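Local coordinates for nitrilotriacetate monooxygenase (Burkholderia pseudomallei, PDB 3SDO), which probably acts as an FMN-dependent monooxygenase of the NtaA/SnaA/DszA family, within the luciferase-like group, at residues 85-90 and 114-119; 302-307 and 338-343; 381-386 and 414-419. All coordinates share one frame; numbering follows the deposited sequence.

In the fold
The three contacts each join a different pair of helices, and none touches another. Interactions 1 and 3 belong to the outer helical layer of the barrel: 85-90 and 114-119 lie on consecutive helices at the subunit interface, whereas 381-386 and 414-419 lie on the two helices that bracket the last barrel strand. Interaction 2 sits across the chain's centre from interaction 1, about 46 Å from it between centres, in a helical region set outside the barrel. Interactions 2 and 3 are buried and interaction 1 is partly so. All three meet through aliphatic groups, to which interaction 2 adds an aromatic ring and interaction 3 an arginine guanidinium.

Interaction 1 of 3, residues 85-90 and 114-119; sequences ALAVLT and ASLDLI
Ala87 meets Leu116 as a small side chain against a branched one. The CB of Ala87 points toward the helix that carries 114-119, while the CB of Leu116 leaves its helix obliquely and only its far end swings back across the gap. With CG anti to the backbone N (chi1 170°), Leu116 extends one branch, and its CD1 comes to 4.4 Å from Ala87 CB. The second pair, one residue on in 85-90 and three on in 114-119, is methyl against methyl: CG2 of Val88 meets CG2 of Ile119 at 4.2 Å. Ile119 aims its CB at the other helix, and the branch it uses is CG2. The backbones come nearest between Ala87 and Ile119, whose CA atoms are 7.4 Å apart, in keeping with the small side chain of Ala87.

No hydrogen bond crosses directly between the segments, but Arg123, just beyond 114-119, bonds to Ala87 O and Thr90 OG1. The same hydroxyl folds back on the turn before it: Thr90 OG1 donates to Leu86 O at 2.9 Å, from above the carbonyl plane. Leu89 N reaches that oxygen from the opposite face, at 3.0 Å from Leu86 O, so two donors grip it.

The dimer partner lies close by. Phe39 of the second subunit packs on Val88, Phe77 of that subunit touches Ile119, and Ser115 OG is hydrogen-bonded to Ser81 and Glu78 of the same neighbour. Helices 79-88 and 106-119 follow one another around the barrel with strand 94-100 between them, so the contact is the packing of consecutive outer helices in a luciferase-like TIM barrel, here on the face used for dimerisation, as in bacterial luciferase.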
loop_
_atom_site.group_PDB
_atom_site.type_symbol
_atom_site.label_atom_id
_atom_site.label_comp_id
_atom_site.label_asym_id
_atom_site.label_seq_id
_atom_site.Cartn_x
_atom_site.Cartn_y
_atom_site.Cartn_z
ATOM N N ALA A 85 -7.121 1.712 -1.930
ATOM C CA ALA A 85 -8.386 1.141 -2.400
ATOM C C ALA A 85 -9.588 1.655 -1.549
ATOM O O ALA A 85 -10.614 2.023 -2.095
ATOM C CB ALA A 85 -8.297 -0.418 -2.406
ATOM N N LEU A 86 -9.441 1.694 -0.224
ATOM C CA LEU A 86 -10.495 2.181 0.664
ATOM C C LEU A 86 -10.808 3.677 0.439
ATOM O O LEU A 86 -11.978 4.088 0.518
ATOM C CB LEU A 86 -10.133 1.958 2.154
ATOM C CG LEU A 86 -10.177 0.502 2.647
ATOM C CD1 LEU A 86 -9.756 0.441 4.082
ATOM C CD2 LEU A 86 -11.562 -0.103 2.466
ATOM N N ALA A 87 -9.775 4.463 0.134
ATOM C CA ALA A 87 -9.899 5.921 -0.058
ATOM C C ALA A 87 -10.983 6.252 -1.073
ATOM O O ALA A 87 -11.792 7.158 -0.898
ATOM C CB ALA A 87 -8.568 6.487 -0.548
ATOM N N VAL A 88 -11.000 5.453 -2.132
ATOM C CA VAL A 88 -11.789 5.712 -3.305
ATOM C C VAL A 88 -13.259 5.221 -3.124
ATOM O O VAL A 88 -14.175 5.601 -3.873
ATOM C CB VAL A 88 -10.965 5.071 -4.493
ATOM C CG1 VAL A 88 -11.758 4.092 -5.274
ATOM C CG2 VAL A 88 -10.251 6.155 -5.268
ATOM N N LEU A 89 -13.487 4.412 -2.098
ATOM C CA LEU A 89 -14.813 3.929 -1.775
ATOM C C LEU A 89 -15.363 4.619 -0.531
ATOM O O LEU A 89 -16.396 4.230 -0.024
ATOM C CB LEU A 89 -14.805 2.397 -1.584
ATOM C CG LEU A 89 -14.350 1.599 -2.812
ATOM C CD1 LEU A 89 -14.203 0.104 -2.510
ATOM C CD2 LEU A 89 -15.343 1.824 -4.053
ATOM N N THR A 90 -14.666 5.644 -0.051
ATOM C CA THR A 90 -15.111 6.426 1.080
ATOM C C THR A 90 -14.957 7.885 0.671
ATOM O O THR A 90 -14.573 8.176 -0.457
ATOM C CB THR A 90 -14.291 6.107 2.362
ATOM O OG1 THR A 90 -12.878 6.308 2.133
ATOM C CG2 THR A 90 -14.542 4.669 2.847
ATOM N N ALA A 114 2.432 10.193 0.486
ATOM C CA ALA A 114 2.016 11.437 -0.228
ATOM C C ALA A 114 0.984 11.158 -1.336
ATOM O O ALA A 114 0.068 11.953 -1.557
ATOM C CB ALA A 114 3.208 12.167 -0.806
ATOM N N SER A 115 1.118 10.006 -1.981
ATOM C CA SER A 115 0.234 9.616 -3.071
ATOM C C SER A 115 -1.126 9.214 -2.501
ATOM O O SER A 115 -2.167 9.635 -3.011
ATOM C CB SER A 115 0.899 8.516 -3.923
ATOM O OG SER A 115 0.118 8.087 -5.024
ATOM N N LEU A 116 -1.127 8.414 -1.437
ATOM C CA LEU A 116 -2.374 8.131 -0.715
ATOM C C LEU A 116 -3.055 9.432 -0.271
ATOM O O LEU A 116 -4.274 9.603 -0.449
ATOM C CB LEU A 116 -2.107 7.209 0.489
ATOM C CG LEU A 116 -3.225 6.982 1.515
ATOM C CD1 LEU A 116 -4.402 6.204 0.852
ATOM C CD2 LEU A 116 -2.679 6.258 2.776
ATOM N N ASP A 117 -2.273 10.362 0.258
ATOM C CA ASP A 117 -2.797 11.643 0.742
ATOM C C ASP A 117 -3.411 12.451 -0.382
ATOM O O ASP A 117 -4.473 13.059 -0.183
ATOM C CB ASP A 117 -1.695 12.472 1.440
ATOM C CG ASP A 117 -2.214 13.350 2.601
ATOM O OD1 ASP A 117 -3.295 13.102 3.164
ATOM O OD2 ASP A 117 -1.488 14.290 2.959
ATOM N N LEU A 118 -2.762 12.477 -1.560
ATOM C CA LEU A 118 -3.279 13.258 -2.682
ATOM C C LEU A 118 -4.546 12.603 -3.280
ATOM O O LEU A 118 -5.534 13.270 -3.564
ATOM C CB LEU A 118 -2.211 13.431 -3.742
ATOM C CG LEU A 118 -2.397 14.571 -4.728
ATOM C CD1 LEU A 118 -2.326 15.941 -4.013
ATOM C CD2 LEU A 118 -1.339 14.487 -5.830
ATOM N N ILE A 119 -4.514 11.283 -3.444
ATOM C CA ILE A 119 -5.655 10.555 -3.996
ATOM C C ILE A 119 -6.887 10.722 -3.108
ATOM O O ILE A 119 -8.012 10.874 -3.614
ATOM C CB ILE A 119 -5.338 9.051 -4.166
ATOM C CG1 ILE A 119 -4.331 8.863 -5.302
ATOM C CG2 ILE A 119 -6.662 8.256 -4.436
ATOM C CD1 ILE A 119 -3.609 7.480 -5.335
#

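Interaction 2 of 3, residues 302-307 and 338-343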
loop_
_atom_site.group_PDB
_atom_site.type_symbol
_atom_site.label_atom_id
_atom_site.label_comp_id
_atom_site.label_asym_id
_atom_site.label_seq_id
_atom_site.Cartn_x
_atom_site.Cartn_y
_atom_site.Cartn_z
ATOM N N ALA A 302 -3.120 -24.708 26.620
ATOM C CA ALA A 302 -1.818 -24.753 25.942
ATOM C C ALA A 302 -1.002 -23.522 26.312
ATOM O O ALA A 302 0.220 -23.589 26.468
ATOM C CB ALA A 302 -1.988 -24.843 24.399
ATOM N N TYR A 303 -1.694 -22.403 26.470
ATOM C CA TYR A 303 -1.057 -21.169 26.856
ATOM C C TYR A 303 -0.698 -21.125 28.351
ATOM O O TYR A 303 0.325 -20.547 28.730
ATOM C CB TYR A 303 -1.923 -19.973 26.427
ATOM C CG TYR A 303 -1.193 -18.651 26.528
ATOM C CD1 TYR A 303 -0.137 -18.347 25.664
ATOM C CD2 TYR A 303 -1.547 -17.712 27.500
ATOM C CE1 TYR A 303 0.548 -17.140 25.766
ATOM C CE2 TYR A 303 -0.877 -16.509 27.610
ATOM C CZ TYR A 303 0.176 -16.219 26.746
ATOM O OH TYR A 303 0.851 -15.017 26.855
ATOM N N LEU A 304 -1.507 -21.736 29.216
ATOM C CA LEU A 304 -1.099 -21.953 30.609
ATOM C C LEU A 304 0.158 -22.838 30.703
ATOM O O LEU A 304 1.041 -22.616 31.542
ATOM C CB LEU A 304 -2.183 -22.693 31.390
ATOM C CG LEU A 304 -3.099 -22.068 32.435
ATOM C CD1 LEU A 304 -3.653 -23.247 33.218
ATOM C CD2 LEU A 304 -2.433 -21.050 33.366
ATOM N N SER A 305 0.186 -23.882 29.879
ATOM C CA SER A 305 1.310 -24.832 29.808
ATOM C C SER A 305 2.644 -24.093 29.580
ATOM O O SER A 305 3.671 -24.463 30.142
ATOM C CB SER A 305 1.029 -25.842 28.669
ATOM O OG SER A 305 1.977 -26.896 28.610
ATOM N N HIS A 306 2.600 -23.040 28.774
ATOM C CA HIS A 306 3.749 -22.174 28.477
ATOM C C HIS A 306 4.472 -21.652 29.739
ATOM O O HIS A 306 5.707 -21.542 29.778
ATOM C CB HIS A 306 3.242 -21.002 27.584
ATOM C CG HIS A 306 4.227 -19.900 27.361
ATOM N ND1 HIS A 306 5.382 -20.066 26.626
ATOM C CD2 HIS A 306 4.208 -18.600 27.744
ATOM C CE1 HIS A 306 6.046 -18.922 26.589
ATOM N NE2 HIS A 306 5.354 -18.014 27.258
ATOM N N PHE A 307 3.703 -21.326 30.766
ATOM C CA PHE A 307 4.265 -20.734 31.962
ATOM C C PHE A 307 4.795 -21.764 32.945
ATOM O O PHE A 307 5.528 -21.409 33.861
ATOM C CB PHE A 307 3.230 -19.825 32.619
ATOM C CG PHE A 307 2.857 -18.624 31.767
ATOM C CD1 PHE A 307 3.816 -17.702 31.392
ATOM C CD2 PHE A 307 1.554 -18.433 31.339
ATOM C CE1 PHE A 307 3.481 -16.599 30.602
ATOM C CE2 PHE A 307 1.211 -17.331 30.539
ATOM C CZ PHE A 307 2.178 -16.413 30.178
ATOM N N ASP A 338 3.579 -17.200 39.938
ATOM C CA ASP A 338 3.160 -16.712 41.260
ATOM C C ASP A 338 1.822 -15.956 41.170
ATOM O O ASP A 338 0.938 -16.158 42.003
ATOM C CB ASP A 338 4.234 -15.819 41.888
ATOM C CG ASP A 338 5.419 -16.612 42.448
ATOM O OD1 ASP A 338 5.327 -17.853 42.586
ATOM O OD2 ASP A 338 6.448 -15.981 42.770
ATOM N N ASN A 339 1.670 -15.095 40.172
ATOM C CA ASN A 339 0.407 -14.356 40.014
ATOM C C ASN A 339 -0.754 -15.324 39.808
ATOM O O ASN A 339 -1.833 -15.156 40.379
ATOM C CB ASN A 339 0.450 -13.403 38.812
ATOM C CG ASN A 339 1.410 -12.255 38.995
ATOM O OD1 ASN A 339 1.827 -11.927 40.115
ATOM N ND2 ASN A 339 1.756 -11.609 37.880
ATOM N N ILE A 340 -0.517 -16.340 38.984
ATOM C CA ILE A 340 -1.535 -17.327 38.665
ATOM C C ILE A 340 -1.954 -18.104 39.931
ATOM O O ILE A 340 -3.149 -18.218 40.250
ATOM C CB ILE A 340 -1.036 -18.276 37.537
ATOM C CG1 ILE A 340 -0.992 -17.516 36.205
ATOM C CG2 ILE A 340 -1.944 -19.490 37.387
ATOM C CD1 ILE A 340 -0.317 -18.272 35.066
ATOM N N LYS A 341 -0.973 -18.606 40.666
ATOM C CA LYS A 341 -1.257 -19.365 41.890
ATOM C C LYS A 341 -1.932 -18.509 42.978
ATOM O O LYS A 341 -2.819 -18.988 43.690
ATOM C CB LYS A 341 0.020 -20.052 42.416
ATOM C CG LYS A 341 0.509 -21.197 41.512
ATOM C CD LYS A 341 1.769 -21.906 42.051
ATOM C CE LYS A 341 3.027 -21.064 41.877
ATOM N NZ LYS A 341 4.293 -21.790 42.256
ATOM N N ARG A 342 -1.533 -17.249 43.099
ATOM C CA ARG A 342 -2.147 -16.349 44.077
ATOM C C ARG A 342 -3.630 -16.166 43.747
ATOM O O ARG A 342 -4.490 -16.266 44.620
ATOM C CB ARG A 342 -1.434 -14.992 44.080
ATOM C CG ARG A 342 -1.859 -14.054 45.207
ATOM C CD ARG A 342 -0.878 -12.896 45.377
ATOM N NE ARG A 342 -0.547 -12.315 44.080
ATOM C CZ ARG A 342 0.663 -12.268 43.521
ATOM N NH1 ARG A 342 1.749 -12.727 44.134
ATOM N NH2 ARG A 342 0.779 -11.727 42.317
ATOM N N LEU A 343 -3.914 -15.898 42.478
ATOM C CA LEU A 343 -5.286 -15.745 41.993
ATOM C C LEU A 343 -6.127 -16.976 42.322
ATOM O O LEU A 343 -7.208 -16.867 42.910
ATOM C CB LEU A 343 -5.266 -15.521 40.482
ATOM C CG LEU A 343 -6.594 -15.335 39.748
ATOM C CD1 LEU A 343 -7.057 -13.885 39.854
ATOM C CD2 LEU A 343 -6.420 -15.755 38.286
#
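Leu304 and Ile340 supply the aliphatic part of this contact, end against end: Leu304 CD2 lies 3.9 Å from Ile340 CD1. Ile340 points its CB at the opposing helix, and with CG1 anti to the carbonyl carbon (chi1 -71°) and the chain then extended, its CD1 becomes the leading atom. Leu304 starts off to one side and comes close with its CD2 end. Phe322 from a loop and the helix 351-363, through Leu351, Val354 and Val358, close round the two side chains.

These helices belong to an excursion of helices and loops between the seventh and eighth barrel strands, 268-277 and 393-396, a place where luciferase-like TIM barrels commonly carry extra structure.

The aromatic part centres on Phe307. Its CD2 stands 4.2 Å from the same Ile340 CD1, which approaches the ring obliquely while the two side chains run at about a right angle. His306 CD2 rests over one face of the Phe307 ring, 3.6 Å from its plane and nearer the rim than the centre, and Phe333 meets the ring edge-to-face.

Polar bonds lie to the side of the apolar meeting: Ser305 OG is hydrogen-bonded to His311 O, and Phe307 O to Ser330 OG.

Interaction 3 of 3, residues 381-386 and 414-419; sequences EMIRWV and PVLSAR
Glu381 OE2 is gripped by two donors from the same face of its carboxylate plane, Arg384 NH2 at 2.9 Å and the indole NE1 of Trp385 at 3.0 Å from it. Arg384 also gives NE to OE1, forming a side-on salt bridge with both carboxylate oxygens. This group holds one flank of helix 375-387, and the contact with 414-419 uses another. There Ile383 and Leu416 lie alongside one another, running opposite ways, with Ile383 CG1 3.9 Å from Leu416 CD2. Beside them, Met382 SD touches Leu416 CD1 at 4.2 Å.

Further out, Ile383 CD1 sits over one face of the Arg419 guanidinium, 3.4 Å above its plane and toward the rim. A bend at chi3 (70°) turns the arginine so that this flat group lies against the methyl, while its nitrogens engage Glu376 in a salt bridge through NH1 and Ser380 OG through NH2. One arginine thereby combines apolar cover with polar ties to the same helix.

Met382 reaches inward to Ile273 and Phe394 on barrel strands. Helices 375-387 and 401-418 flank strand 393-396, which pairs with the first strand, 11-15: their packing is that of neighbouring outer helices where a TIM barrel closes.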
loop_
_atom_site.group_PDB
_atom_site.type_symbol
_atom_site.label_atom_id
_atom_site.label_comp_id
_atom_site.label_asym_id
_atom_site.label_seq_id
_atom_site.Cartn_x
_atom_site.Cartn_y
_atom_site.Cartn_z
ATOM N N GLU A 381 -17.914 5.959 31.451
ATOM C CA GLU A 381 -16.496 5.639 31.680
ATOM C C GLU A 381 -15.608 6.345 30.648
ATOM O O GLU A 381 -14.557 6.882 30.995
ATOM C CB GLU A 381 -16.290 4.122 31.635
ATOM C CG GLU A 381 -14.869 3.661 31.877
ATOM C CD GLU A 381 -14.367 3.882 33.302
ATOM O OE1 GLU A 381 -15.130 4.360 34.171
ATOM O OE2 GLU A 381 -13.184 3.560 33.549
ATOM N N MET A 382 -16.032 6.368 29.394
ATOM C CA MET A 382 -15.311 7.134 28.365
ATOM C C MET A 382 -15.255 8.603 28.728
ATOM O O MET A 382 -14.205 9.242 28.581
ATOM C CB MET A 382 -15.942 6.975 26.971
ATOM C CG MET A 382 -15.843 5.541 26.433
ATOM S SD MET A 382 -16.716 5.289 24.861
ATOM C CE MET A 382 -16.606 3.496 24.820
ATOM N N ILE A 383 -16.389 9.142 29.178
ATOM C CA ILE A 383 -16.459 10.540 29.610
ATOM C C ILE A 383 -15.514 10.766 30.772
ATOM O O ILE A 383 -14.809 11.764 30.820
ATOM C CB ILE A 383 -17.887 10.948 29.982
ATOM C CG1 ILE A 383 -18.721 11.131 28.700
ATOM C CG2 ILE A 383 -17.882 12.216 30.912
ATOM C CD1 ILE A 383 -20.268 11.109 28.891
ATOM N N ARG A 384 -15.470 9.816 31.697
ATOM C CA ARG A 384 -14.565 9.915 32.837
ATOM C C ARG A 384 -13.102 10.013 32.384
ATOM O O ARG A 384 -12.350 10.877 32.874
ATOM C CB ARG A 384 -14.742 8.722 33.779
ATOM C CG ARG A 384 -13.791 8.740 34.967
ATOM C CD ARG A 384 -14.113 7.670 35.985
ATOM N NE ARG A 384 -13.450 6.422 35.650
ATOM C CZ ARG A 384 -12.265 6.025 36.106
ATOM N NH1 ARG A 384 -11.558 6.792 36.927
ATOM N NH2 ARG A 384 -11.775 4.839 35.724
ATOM N N TRP A 385 -12.700 9.141 31.453
ATOM C CA TRP A 385 -11.312 9.153 30.955
ATOM C C TRP A 385 -10.954 10.501 30.327
ATOM O O TRP A 385 -9.852 11.005 30.513
ATOM C CB TRP A 385 -11.074 8.034 29.924
ATOM C CG TRP A 385 -10.864 6.678 30.543
ATOM C CD1 TRP A 385 -11.639 6.090 31.493
ATOM C CD2 TRP A 385 -9.813 5.752 30.255
ATOM N NE1 TRP A 385 -11.144 4.863 31.827
ATOM C CE2 TRP A 385 -10.013 4.626 31.086
ATOM C CE3 TRP A 385 -8.726 5.754 29.370
ATOM C CZ2 TRP A 385 -9.174 3.512 31.054
ATOM C CZ3 TRP A 385 -7.881 4.644 29.350
ATOM C CH2 TRP A 385 -8.119 3.534 30.184
ATOM N N VAL A 386 -11.895 11.086 29.612
ATOM C CA VAL A 386 -11.679 12.387 28.946
ATOM C C VAL A 386 -11.722 13.546 29.961
ATOM O O VAL A 386 -10.814 14.378 29.981
ATOM C CB VAL A 386 -12.671 12.588 27.784
ATOM C CG1 VAL A 386 -12.586 14.012 27.204
ATOM C CG2 VAL A 386 -12.364 11.565 26.686
ATOM N N PRO A 414 -24.685 7.441 20.026
ATOM C CA PRO A 414 -25.860 8.286 20.255
ATOM C C PRO A 414 -26.036 8.741 21.707
ATOM O O PRO A 414 -26.521 9.832 21.938
ATOM C CB PRO A 414 -27.019 7.381 19.820
ATOM C CG PRO A 414 -26.392 6.486 18.824
ATOM C CD PRO A 414 -25.075 6.164 19.412
ATOM N N VAL A 415 -25.653 7.910 22.671
ATOM C CA VAL A 415 -25.622 8.308 24.079
ATOM C C VAL A 415 -24.578 9.397 24.306
ATOM O O VAL A 415 -24.856 10.409 24.940
ATOM C CB VAL A 415 -25.315 7.105 25.011
ATOM C CG1 VAL A 415 -25.073 7.581 26.469
ATOM C CG2 VAL A 415 -26.439 6.068 24.921
ATOM N N LEU A 416 -23.385 9.226 23.755
ATOM C CA LEU A 416 -22.371 10.284 23.880
ATOM C C LEU A 416 -22.833 11.602 23.261
ATOM O O LEU A 416 -22.640 12.677 23.861
ATOM C CB LEU A 416 -21.034 9.856 23.290
ATOM C CG LEU A 416 -20.203 8.829 24.045
ATOM C CD1 LEU A 416 -18.994 8.414 23.184
ATOM C CD2 LEU A 416 -19.753 9.396 25.392
ATOM N N SER A 417 -23.451 11.528 22.079
ATOM C CA SER A 417 -23.984 12.709 21.407
ATOM C C SER A 417 -25.047 13.406 22.277
ATOM O O SER A 417 -25.014 14.625 22.449
ATOM C CB SER A 417 -24.590 12.380 20.015
ATOM O OG SER A 417 -23.619 11.870 19.121
ATOM N N ALA A 418 -25.959 12.628 22.839
ATOM C CA ALA A 418 -26.999 13.182 23.704
ATOM C C ALA A 418 -26.437 13.914 24.930
ATOM O O ALA A 418 -27.061 14.872 25.414
ATOM C CB ALA A 418 -27.970 12.086 24.125
ATOM N N ARG A 419 -25.263 13.485 25.408
ATOM C CA ARG A 419 -24.615 14.090 26.567
ATOM C C ARG A 419 -23.597 15.183 26.218
ATOM O O ARG A 419 -22.945 15.728 27.125
ATOM C CB ARG A 419 -23.957 12.993 27.426
ATOM C CG ARG A 419 -24.976 11.960 27.879
ATOM C CD ARG A 419 -24.366 10.651 28.411
ATOM N NE ARG A 419 -23.690 10.832 29.682
ATOM C CZ ARG A 419 -23.254 9.838 30.455
ATOM N NH1 ARG A 419 -23.471 8.547 30.133
ATOM N NH2 ARG A 419 -22.626 10.136 31.583
#